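Local coordinates for putative NADH dehydrogenase/NAD(P)H nitroreductase (Parabacteroides distasonis, PDB 3M5K), which binds flavin mononucleotide and is probably an FMN-dependent oxidoreductase of the nitroreductase family, at residues D23-K28 and E76-I81; A100-L105 and M142-I147; V117-Y122 and V146-Y151. All coordinates share one frame; numbering follows the deposited sequence.

Contact 1: residues D23-K28 and E76-I81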
loop_
_atom_site.group_PDB
_atom_site.type_symbol
_atom_site.label_atom_id
_atom_site.label_comp_id
_atom_site.label_asym_id
_atom_site.label_seq_id
_atom_site.Cartn_x
_atom_site.Cartn_y
_atom_site.Cartn_z
ATOM N N ASP A 23 -19.224 -20.469 -0.812
ATOM C CA ASP A 23 -19.312 -20.790 -2.215
ATOM C C ASP A 23 -19.822 -19.649 -3.073
ATOM O O ASP A 23 -19.462 -19.567 -4.257
ATOM C CB ASP A 23 -20.171 -22.048 -2.446
ATOM C CG ASP A 23 -20.404 -22.329 -3.925
ATOM O OD1 ASP A 23 -19.487 -22.834 -4.603
ATOM O OD2 ASP A 23 -21.514 -22.023 -4.411
ATOM N N ARG A 24 -20.630 -18.763 -2.496
ATOM C CA ARG A 24 -21.346 -17.774 -3.293
ATOM C C ARG A 24 -20.450 -16.706 -3.930
ATOM O O ARG A 24 -19.481 -16.268 -3.316
ATOM C CB ARG A 24 -22.452 -17.103 -2.471
ATOM C CG ARG A 24 -22.016 -16.254 -1.279
ATOM C CD ARG A 24 -23.188 -15.362 -0.841
ATOM N NE ARG A 24 -22.934 -14.600 0.384
ATOM C CZ ARG A 24 -22.932 -15.109 1.614
ATOM N NH1 ARG A 24 -23.151 -16.404 1.815
ATOM N NH2 ARG A 24 -22.689 -14.318 2.652
ATOM N N PRO A 25 -20.780 -16.284 -5.166
ATOM C CA PRO A 25 -19.999 -15.218 -5.813
ATOM C C PRO A 25 -20.183 -13.860 -5.141
ATOM O O PRO A 25 -21.161 -13.622 -4.421
ATOM C CB PRO A 25 -20.549 -15.175 -7.245
ATOM C CG PRO A 25 -21.918 -15.739 -7.155
ATOM C CD PRO A 25 -21.884 -16.758 -6.030
ATOM N N VAL A 26 -19.213 -12.985 -5.363
ATOM C CA VAL A 26 -19.279 -11.630 -4.861
ATOM C C VAL A 26 -19.995 -10.802 -5.916
ATOM O O VAL A 26 -19.712 -10.922 -7.106
ATOM C CB VAL A 26 -17.855 -11.081 -4.529
ATOM C CG1 VAL A 26 -17.913 -9.584 -4.170
ATOM C CG2 VAL A 26 -17.205 -11.943 -3.403
ATOM N N GLU A 27 -20.916 -9.959 -5.460
ATOM C CA GLU A 27 -21.711 -9.092 -6.326
ATOM C C GLU A 27 -20.819 -8.166 -7.157
ATOM O O GLU A 27 -19.786 -7.676 -6.668
ATOM C CB GLU A 27 -22.675 -8.263 -5.481
ATOM C CG GLU A 27 -23.668 -9.108 -4.634
ATOM C CD GLU A 27 -23.188 -9.444 -3.222
ATOM O OE1 GLU A 27 -21.963 -9.538 -2.970
ATOM O OE2 GLU A 27 -24.060 -9.645 -2.344
ATOM N N LYS A 28 -21.221 -7.925 -8.402
ATOM C CA LYS A 28 -20.448 -7.088 -9.312
ATOM C C LYS A 28 -20.267 -5.656 -8.786
ATOM O O LYS A 28 -19.238 -5.029 -9.050
ATOM C CB LYS A 28 -21.077 -7.078 -10.708
ATOM C CG LYS A 28 -22.392 -6.325 -10.796
ATOM N N GLU A 76 -10.694 -22.508 -4.968
ATOM C CA GLU A 76 -11.822 -22.428 -4.057
ATOM C C GLU A 76 -12.512 -21.063 -4.014
ATOM O O GLU A 76 -13.226 -20.767 -3.066
ATOM C CB GLU A 76 -11.370 -22.804 -2.637
ATOM C CG GLU A 76 -10.547 -24.098 -2.561
ATOM C CD GLU A 76 -11.268 -25.311 -3.159
ATOM O OE1 GLU A 76 -12.529 -25.324 -3.193
ATOM O OE2 GLU A 76 -10.568 -26.262 -3.603
ATOM N N THR A 77 -12.312 -20.242 -5.045
ATOM C CA THR A 77 -13.063 -19.006 -5.169
ATOM C C THR A 77 -13.619 -18.867 -6.563
ATOM O O THR A 77 -13.119 -19.495 -7.483
ATOM C CB THR A 77 -12.168 -17.764 -4.842
ATOM O OG1 THR A 77 -12.955 -16.571 -4.971
ATOM C CG2 THR A 77 -10.915 -17.705 -5.752
ATOM N N ARG A 78 -14.649 -18.035 -6.710
ATOM C CA ARG A 78 -15.235 -17.771 -8.008
ATOM C C ARG A 78 -14.653 -16.513 -8.629
ATOM O O ARG A 78 -14.923 -16.217 -9.787
ATOM C CB ARG A 78 -16.758 -17.644 -7.893
ATOM C CG ARG A 78 -17.457 -18.934 -7.460
ATOM C CD ARG A 78 -18.952 -18.758 -7.412
ATOM N NE ARG A 78 -19.623 -20.022 -7.082
ATOM C CZ ARG A 78 -19.823 -21.030 -7.938
ATOM N NH1 ARG A 78 -19.442 -20.951 -9.215
ATOM N NH2 ARG A 78 -20.437 -22.134 -7.520
ATOM N N GLN A 79 -13.869 -15.753 -7.862
ATOM C CA GLN A 79 -13.327 -14.504 -8.377
ATOM C C GLN A 79 -12.015 -14.097 -7.698
ATOM O O GLN A 79 -11.805 -14.304 -6.489
ATOM C CB GLN A 79 -14.349 -13.346 -8.278
ATOM C CG GLN A 79 -14.826 -13.038 -6.848
ATOM C CD GLN A 79 -15.916 -13.975 -6.381
ATOM O OE1 GLN A 79 -16.951 -14.069 -7.039
ATOM N NE2 GLN A 79 -15.710 -14.660 -5.254
ATOM N N ALA A 80 -11.145 -13.517 -8.512
ATOM C CA ALA A 80 -9.886 -12.945 -8.049
ATOM C C ALA A 80 -9.602 -11.697 -8.862
ATOM O O ALA A 80 -10.006 -11.581 -10.022
ATOM C CB ALA A 80 -8.746 -13.954 -8.205
ATOM N N ILE A 81 -8.853 -10.786 -8.253
ATOM C CA ILE A 81 -8.389 -9.598 -8.928
ATOM C C ILE A 81 -6.856 -9.597 -8.991
ATOM O O ILE A 81 -6.174 -9.773 -7.974
ATOM C CB ILE A 81 -8.874 -8.312 -8.223
ATOM C CG1 ILE A 81 -10.417 -8.288 -8.202
ATOM C CG2 ILE A 81 -8.308 -7.072 -8.931
ATOM C CD1 ILE A 81 -11.036 -7.207 -7.285
HETATM O O HOH W 1 -16.937 -17.371 -4.622
#
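Asp23 and Arg78 meet through a mixed backbone and charge contact at the protein surface. The backbone oxygen Asp23 O accepts a hydrogen bond from Arg78 NE at 2.9 Å, lying at the edge of the guanidinium and close to its plane. The neighbouring NH2 of Arg78 turns to the Asp23 carboxylate in a salt bridge, 3.1 Å from OD1; both of its bonds there, to OD1 and OD2, are weak, and the two flat groups stand 84° apart, so this is not the coplanar two-pronged pairing. An extended stem from CG to NE carries the arginine head to the loop, and Pro25 packs alongside it, Pro25 CD to Arg78 CD at 3.8 Å.

A second polar link is made by Gln79. Gln79 OE1 accepts from Val26 N over 3.0 Å in an almost straight bond (172°), yet the donor sits well above the amide carbonyl plane. The bend at chi2 (-81°) folds the glutamine amide against the loop, where Val26 CG2 rests 3.6 Å from Gln79 NE2.

A water joins the same two segments: it donates to Arg24 O and accepts from Arg78 N and Gln79 NE2.

The loop between helices 7-14 and 28-39 is thereby fastened to Arg78 and Gln79. Val26 also touches Ile31 of helix 28-39, while Gln79 hydrogen-bonds through its backbone and through NE2 to Val149 of strand 141-150.

Contact 2: residues A100-L105 and M142-I147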
loop_
_atom_site.group_PDB
_atom_site.type_symbol
_atom_site.label_atom_id
_atom_site.label_comp_id
_atom_site.label_asym_id
_atom_site.label_seq_id
_atom_site.Cartn_x
_atom_site.Cartn_y
_atom_site.Cartn_z
ATOM N N ALA A 100 0.322 0.274 -2.994
ATOM C CA ALA A 100 -0.651 1.167 -2.335
ATOM C C ALA A 100 -2.091 0.891 -2.826
ATOM O O ALA A 100 -3.024 0.836 -2.047
ATOM C CB ALA A 100 -0.277 2.628 -2.543
ATOM N N ALA A 101 -2.265 0.711 -4.130
ATOM C CA ALA A 101 -3.559 0.334 -4.691
ATOM C C ALA A 101 -4.073 -0.972 -4.091
ATOM O O ALA A 101 -5.266 -1.089 -3.717
ATOM C CB ALA A 101 -3.432 0.218 -6.235
ATOM N N SER A 102 -3.174 -1.963 -4.035
ATOM C CA SER A 102 -3.487 -3.266 -3.451
ATOM C C SER A 102 -3.998 -3.134 -2.024
ATOM O O SER A 102 -5.002 -3.757 -1.657
ATOM C CB SER A 102 -2.286 -4.215 -3.573
ATOM O OG SER A 102 -2.059 -4.523 -4.941
ATOM N N GLN A 103 -3.294 -2.346 -1.198
ATOM C CA GLN A 103 -3.698 -2.127 0.178
ATOM C C GLN A 103 -5.067 -1.457 0.305
ATOM O O GLN A 103 -5.877 -1.890 1.131
ATOM C CB GLN A 103 -2.594 -1.355 0.965
ATOM C CG GLN A 103 -2.840 -1.226 2.499
ATOM C CD GLN A 103 -3.023 -2.557 3.174
ATOM O OE1 GLN A 103 -2.627 -3.600 2.630
ATOM N NE2 GLN A 103 -3.608 -2.544 4.366
ATOM N N ASN A 104 -5.350 -0.446 -0.532
ATOM C CA ASN A 104 -6.716 0.117 -0.591
ATOM C C ASN A 104 -7.783 -0.962 -0.866
ATOM O O ASN A 104 -8.872 -0.960 -0.261
ATOM C CB ASN A 104 -6.859 1.188 -1.664
ATOM C CG ASN A 104 -6.390 2.572 -1.231
ATOM O OD1 ASN A 104 -5.962 2.779 -0.093
ATOM N ND2 ASN A 104 -6.419 3.516 -2.189
ATOM N N LEU A 105 -7.451 -1.876 -1.784
ATOM C CA LEU A 105 -8.391 -2.921 -2.226
ATOM C C LEU A 105 -8.667 -3.865 -1.057
ATOM O O LEU A 105 -9.830 -4.193 -0.762
ATOM C CB LEU A 105 -7.864 -3.656 -3.457
ATOM C CG LEU A 105 -8.794 -4.652 -4.139
ATOM C CD1 LEU A 105 -8.427 -4.670 -5.625
ATOM C CD2 LEU A 105 -8.761 -6.060 -3.499
HETATM N N MSE A 142 3.174 -5.798 -15.932
HETATM C CA MSE A 142 3.732 -6.714 -14.917
HETATM C C MSE A 142 2.702 -7.035 -13.848
HETATM O O MSE A 142 2.216 -6.140 -13.158
HETATM C CB MSE A 142 4.950 -6.082 -14.244
HETATM C CG MSE A 142 5.575 -6.923 -13.136
HETATM SE SE MSE A 142 6.140 -8.691 -13.736
HETATM C CE MSE A 142 7.205 -8.029 -15.266
ATOM N N PRO A 143 2.374 -8.324 -13.677
ATOM C CA PRO A 143 1.491 -8.661 -12.561
ATOM C C PRO A 143 2.173 -8.615 -11.180
ATOM O O PRO A 143 3.214 -9.261 -10.964
ATOM C CB PRO A 143 1.028 -10.083 -12.893
ATOM C CG PRO A 143 2.212 -10.666 -13.688
ATOM C CD PRO A 143 2.732 -9.525 -14.495
ATOM N N LEU A 144 1.589 -7.814 -10.270
ATOM C CA LEU A 144 2.142 -7.663 -8.929
ATOM C C LEU A 144 1.695 -8.842 -8.055
ATOM O O LEU A 144 2.473 -9.395 -7.287
ATOM C CB LEU A 144 1.687 -6.356 -8.255
ATOM C CG LEU A 144 2.246 -6.151 -6.823
ATOM C CD1 LEU A 144 3.815 -6.170 -6.804
ATOM C CD2 LEU A 144 1.677 -4.806 -6.270
ATOM N N ASN A 145 0.419 -9.167 -8.158
ATOM C CA ASN A 145 -0.218 -10.125 -7.235
ATOM C C ASN A 145 -1.464 -10.752 -7.834
ATOM O O ASN A 145 -1.955 -10.300 -8.851
ATOM C CB ASN A 145 -0.522 -9.450 -5.876
ATOM C CG ASN A 145 -1.338 -8.170 -6.006
ATOM O OD1 ASN A 145 -2.183 -8.037 -6.898
ATOM N ND2 ASN A 145 -1.066 -7.198 -5.129
ATOM N N VAL A 146 -1.956 -11.813 -7.192
ATOM C CA VAL A 146 -3.313 -12.277 -7.388
ATOM C C VAL A 146 -4.030 -12.157 -6.065
ATOM O O VAL A 146 -3.539 -12.625 -5.023
ATOM C CB VAL A 146 -3.391 -13.769 -7.924
ATOM C CG1 VAL A 146 -4.883 -14.147 -8.194
ATOM C CG2 VAL A 146 -2.471 -13.966 -9.159
ATOM N N ILE A 147 -5.199 -11.548 -6.089
ATOM C CA ILE A 147 -5.978 -11.326 -4.860
ATOM C C ILE A 147 -7.323 -12.064 -4.988
ATOM O O ILE A 147 -8.271 -11.542 -5.552
ATOM C CB ILE A 147 -6.227 -9.797 -4.552
ATOM C CG1 ILE A 147 -4.875 -9.025 -4.534
ATOM C CG2 ILE A 147 -7.007 -9.624 -3.245
ATOM C CD1 ILE A 147 -4.985 -7.527 -4.282
#
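Ser102 OG is gripped from two directions within the protein interior: Asn145 ND2 donates to it across 2.9 Å, and the serine hydroxyl also bonds to Cys98 O, one turn earlier in its own helix. The bond from the asparagine is nearly straight at 163°, and OG lies in the amide plane. With chi1 at 54°, Asn145 CG sits between its backbone N and carbonyl carbon, a placement that sends the amide from the strand towards the helix. Its other end is used as well, since OD1 accepts from Val83 N, and bonds at both ends fix the rotation of the amide. Replacing Asn145 with an alanine removes the amide and is likely to leave Val83 N and the serine hydroxyl each short of one buried partner, with a gap between helix and sheet.

The remaining contacts involve hydrocarbon side chains. Those of Leu105 and Ile147 pass alongside one another, pointing opposite ways, with Leu105 CD2 4.0 Å from Ile147 CG2 and 4.1 Å from Ile147 CD1. Leu144 CD2 lies 4.0 Å from Ser102 OG.

The axes of segments 100-105 and 142-147 run almost parallel, at 17° and 10.2 Å apart, so that helix 94-111 lies along the sheet as a packed layer. Strand 79-86 supplies Ile81 and Val83 beside the contact, strand 115-120 adds Trp118, and Gln103 and Asn104 exchange hydrogen bonds with Asn104 and Gln103 of the second subunit.

Contact 3: residues V117-Y122 and V146-Y151. With FMN (flavin mononucleotide), chain C.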
loop_
_atom_site.group_PDB
_atom_site.type_symbol
_atom_site.label_atom_id
_atom_site.label_comp_id
_atom_site.label_asym_id
_atom_site.label_seq_id
_atom_site.Cartn_x
_atom_site.Cartn_y
_atom_site.Cartn_z
ATOM N N VAL A 117 -6.871 -11.980 0.187
ATOM C CA VAL A 117 -5.479 -12.223 0.510
ATOM C C VAL A 117 -4.616 -11.808 -0.660
ATOM O O VAL A 117 -4.929 -12.089 -1.821
ATOM C CB VAL A 117 -5.170 -13.711 0.877
ATOM C CG1 VAL A 117 -5.578 -14.670 -0.287
ATOM C CG2 VAL A 117 -3.663 -13.872 1.310
ATOM N N TRP A 118 -3.549 -11.085 -0.343
ATOM C CA TRP A 118 -2.533 -10.699 -1.322
ATOM C C TRP A 118 -1.602 -11.903 -1.543
ATOM O O TRP A 118 -0.917 -12.324 -0.611
ATOM C CB TRP A 118 -1.771 -9.513 -0.752
ATOM C CG TRP A 118 -0.610 -8.973 -1.532
ATOM C CD1 TRP A 118 0.301 -9.664 -2.312
ATOM C CD2 TRP A 118 -0.166 -7.617 -1.503
ATOM N NE1 TRP A 118 1.244 -8.797 -2.795
ATOM C CE2 TRP A 118 0.979 -7.534 -2.312
ATOM C CE3 TRP A 118 -0.644 -6.457 -0.864
ATOM C CZ2 TRP A 118 1.669 -6.318 -2.512
ATOM C CZ3 TRP A 118 0.056 -5.245 -1.060
ATOM C CH2 TRP A 118 1.191 -5.206 -1.867
ATOM N N THR A 119 -1.604 -12.466 -2.747
ATOM C CA THR A 119 -0.656 -13.539 -3.097
ATOM C C THR A 119 0.327 -12.995 -4.114
ATOM O O THR A 119 -0.064 -12.413 -5.128
ATOM C CB THR A 119 -1.323 -14.870 -3.557
ATOM O OG1 THR A 119 -1.842 -14.769 -4.891
ATOM C CG2 THR A 119 -2.463 -15.271 -2.548
ATOM N N ALA A 120 1.603 -13.196 -3.840
ATOM C CA ALA A 120 2.650 -12.562 -4.637
ATOM C C ALA A 120 2.765 -13.161 -6.027
ATOM O O ALA A 120 2.614 -14.373 -6.195
ATOM C CB ALA A 120 4.008 -12.658 -3.925
ATOM N N VAL A 121 3.054 -12.314 -7.017
ATOM C CA VAL A 121 3.480 -12.771 -8.334
ATOM C C VAL A 121 4.906 -12.249 -8.579
ATOM O O VAL A 121 5.895 -12.943 -8.320
ATOM C CB VAL A 121 2.432 -12.410 -9.423
ATOM C CG1 VAL A 121 2.892 -12.869 -10.787
ATOM C CG2 VAL A 121 1.061 -13.013 -9.064
ATOM N N TYR A 122 5.025 -10.980 -8.962
ATOM C CA TYR A 122 6.271 -10.262 -8.878
ATOM C C TYR A 122 6.803 -10.350 -7.428
ATOM O O TYR A 122 6.004 -10.272 -6.470
ATOM C CB TYR A 122 6.039 -8.775 -9.275
ATOM C CG TYR A 122 7.241 -7.864 -9.101
ATOM C CD1 TYR A 122 8.096 -7.598 -10.167
ATOM C CD2 TYR A 122 7.485 -7.215 -7.887
ATOM C CE1 TYR A 122 9.184 -6.723 -10.029
ATOM C CE2 TYR A 122 8.536 -6.363 -7.743
ATOM C CZ TYR A 122 9.394 -6.115 -8.805
ATOM O OH TYR A 122 10.466 -5.263 -8.629
ATOM N N VAL A 146 -1.956 -11.813 -7.192
ATOM C CA VAL A 146 -3.313 -12.277 -7.388
ATOM C C VAL A 146 -4.030 -12.157 -6.065
ATOM O O VAL A 146 -3.539 -12.625 -5.023
ATOM C CB VAL A 146 -3.391 -13.769 -7.924
ATOM C CG1 VAL A 146 -4.883 -14.147 -8.194
ATOM C CG2 VAL A 146 -2.471 -13.966 -9.159
ATOM N N ILE A 147 -5.199 -11.548 -6.089
ATOM C CA ILE A 147 -5.978 -11.326 -4.860
ATOM C C ILE A 147 -7.323 -12.064 -4.988
ATOM O O ILE A 147 -8.271 -11.542 -5.552
ATOM C CB ILE A 147 -6.227 -9.797 -4.552
ATOM C CG1 ILE A 147 -4.875 -9.025 -4.534
ATOM C CG2 ILE A 147 -7.007 -9.624 -3.245
ATOM C CD1 ILE A 147 -4.985 -7.527 -4.282
ATOM N N PRO A 148 -7.375 -13.296 -4.460
ATOM C CA PRO A 148 -8.678 -13.945 -4.380
ATOM C C PRO A 148 -9.562 -13.163 -3.418
ATOM O O PRO A 148 -9.076 -12.598 -2.426
ATOM C CB PRO A 148 -8.377 -15.340 -3.841
ATOM C CG PRO A 148 -6.886 -15.481 -3.816
ATOM C CD PRO A 148 -6.288 -14.110 -3.903
ATOM N N VAL A 149 -10.841 -13.114 -3.728
ATOM C CA VAL A 149 -11.810 -12.491 -2.849
ATOM C C VAL A 149 -12.995 -13.439 -2.697
ATOM O O VAL A 149 -13.225 -14.331 -3.526
ATOM C CB VAL A 149 -12.294 -11.103 -3.348
ATOM C CG1 VAL A 149 -11.184 -10.061 -3.256
ATOM C CG2 VAL A 149 -12.820 -11.190 -4.773
ATOM N N GLY A 150 -13.698 -13.265 -1.591
ATOM C CA GLY A 150 -14.932 -14.001 -1.308
ATOM C C GLY A 150 -15.497 -13.658 0.062
ATOM O O GLY A 150 -14.871 -12.947 0.846
ATOM N N TYR A 151 -16.702 -14.156 0.341
ATOM C CA TYR A 151 -17.288 -14.060 1.666
ATOM C C TYR A 151 -16.567 -15.051 2.566
ATOM O O TYR A 151 -16.355 -16.193 2.184
ATOM C CB TYR A 151 -18.811 -14.308 1.620
ATOM C CG TYR A 151 -19.547 -13.155 1.047
ATOM C CD1 TYR A 151 -19.804 -12.033 1.820
ATOM C CD2 TYR A 151 -19.928 -13.134 -0.278
ATOM C CE1 TYR A 151 -20.470 -10.921 1.301
ATOM C CE2 TYR A 151 -20.598 -12.034 -0.814
ATOM C CZ TYR A 151 -20.863 -10.924 -0.008
ATOM O OH TYR A 151 -21.520 -9.823 -0.519
HETATM N N1 FMN C . -0.208 -15.040 1.308
HETATM C C2 FMN C . -0.337 -16.239 0.619
HETATM O O2 FMN C . -1.126 -17.115 0.993
HETATM N N3 FMN C . 0.417 -16.467 -0.511
HETATM C C4 FMN C . 1.345 -15.567 -0.988
HETATM O O4 FMN C . 1.960 -15.856 -2.002
HETATM C C4A FMN C . 1.507 -14.352 -0.299
HETATM N N5 FMN C . 2.454 -13.408 -0.713
HETATM C C5A FMN C . 2.428 -12.147 -0.126
HETATM C C6 FMN C . 3.228 -11.149 -0.676
HETATM C C7 FMN C . 3.222 -9.843 -0.178
HETATM C C7M FMN C . 4.146 -8.861 -0.913
HETATM C C8 FMN C . 2.361 -9.512 0.927
HETATM C C8M FMN C . 2.253 -8.132 1.551
HETATM C C9 FMN C . 1.576 -10.509 1.478
HETATM C C9A FMN C . 1.587 -11.855 0.967
HETATM N N10 FMN C . 0.808 -12.903 1.534
HETATM C C10 FMN C . 0.708 -14.107 0.854
HETATM C "C1'" FMN C . -0.052 -12.727 2.760
HETATM C "C2'" FMN C . 0.839 -12.790 4.010
HETATM O "O2'" FMN C . 1.128 -14.139 4.355
HETATM C "C3'" FMN C . 0.164 -12.080 5.196
HETATM O "O3'" FMN C . -0.067 -10.708 4.914
HETATM C "C4'" FMN C . 0.928 -12.256 6.504
HETATM O "O4'" FMN C . 0.965 -13.634 6.910
HETATM C "C5'" FMN C . 0.306 -11.386 7.596
HETATM O "O5'" FMN C . -1.023 -11.795 7.871
HETATM P P FMN C . -2.300 -10.819 7.733
HETATM O O1P FMN C . -2.073 -9.654 8.688
HETATM O O2P FMN C . -2.491 -10.368 6.281
HETATM O O3P FMN C . -3.498 -11.639 8.118
#
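Val146 pairs with Thr119 as an antiparallel hydrogen-bonded pair, joining strand 115-120, outermost in this chain's sheet, to strand 141-150 of this nitroreductase-family FMN fold. Val146 N donates to Thr119 O at 2.9 Å, in the carbonyl plane. Val146 O accepts two hydrogen bonds in return, from Thr119 N and, at 2.7 Å, from Thr119 OG1, which arrive from opposite faces of its plane. The threonine hydroxyl can reach back in this way because chi1 (75°) sets OG1 between the backbone N and carbonyl carbon. Val146 CG2 also meets Val121 CG2 at 3.7 Å.

At Ile147 the backbone contributes a CA-H...O contact, CA lying 3.3 Å from Val117 O. Pro148 follows: its CD touches Val117 CG1 at 3.7 Å, while Pro148 O accepts only a weak bond from Val117 N. Farther on, Val149 O is hydrogen-bonded to Thr77 OG1 and Gln79 NE2.

Segment 117-122 lines one side of the flavin. Val117 CG2 lies near FMN N1, and the indole of Trp118 spreads over the dimethylbenzene end of the isoalloxazine, with FMN C8M 3.9 Å above the Trp118 ring plane. Pro42 of the second subunit also packs on this tryptophan. Beside the pyrimidine part, Ala120 N donates to FMN O4 at 3.3 Å, with an N-H...O angle of 153°.

In the fold
Strand 141-150 is shared by contacts 2 and 3, which have Val146 and Ile147 in common and centres about 8 Å apart, and it neighbours strand 79-86 of contact 1. The centre of contact 1 is about 17 Å from that of contact 2 and about 12 Å from that of contact 3. Ile147 N to Ile81 O, 2.8 Å, is a probable hydrogen bond between contacts 1 and 2, and Glu27 OE1 to Tyr151 OH, 2.5 Å, probably bonds contact 1 to 3. Contact 3 lines the flavin pocket directly, whereas contact 2 lies one layer behind it, with Asn145 ND2 3.5 Å from Trp118 CE2; contact 1 lies away from the flavin site.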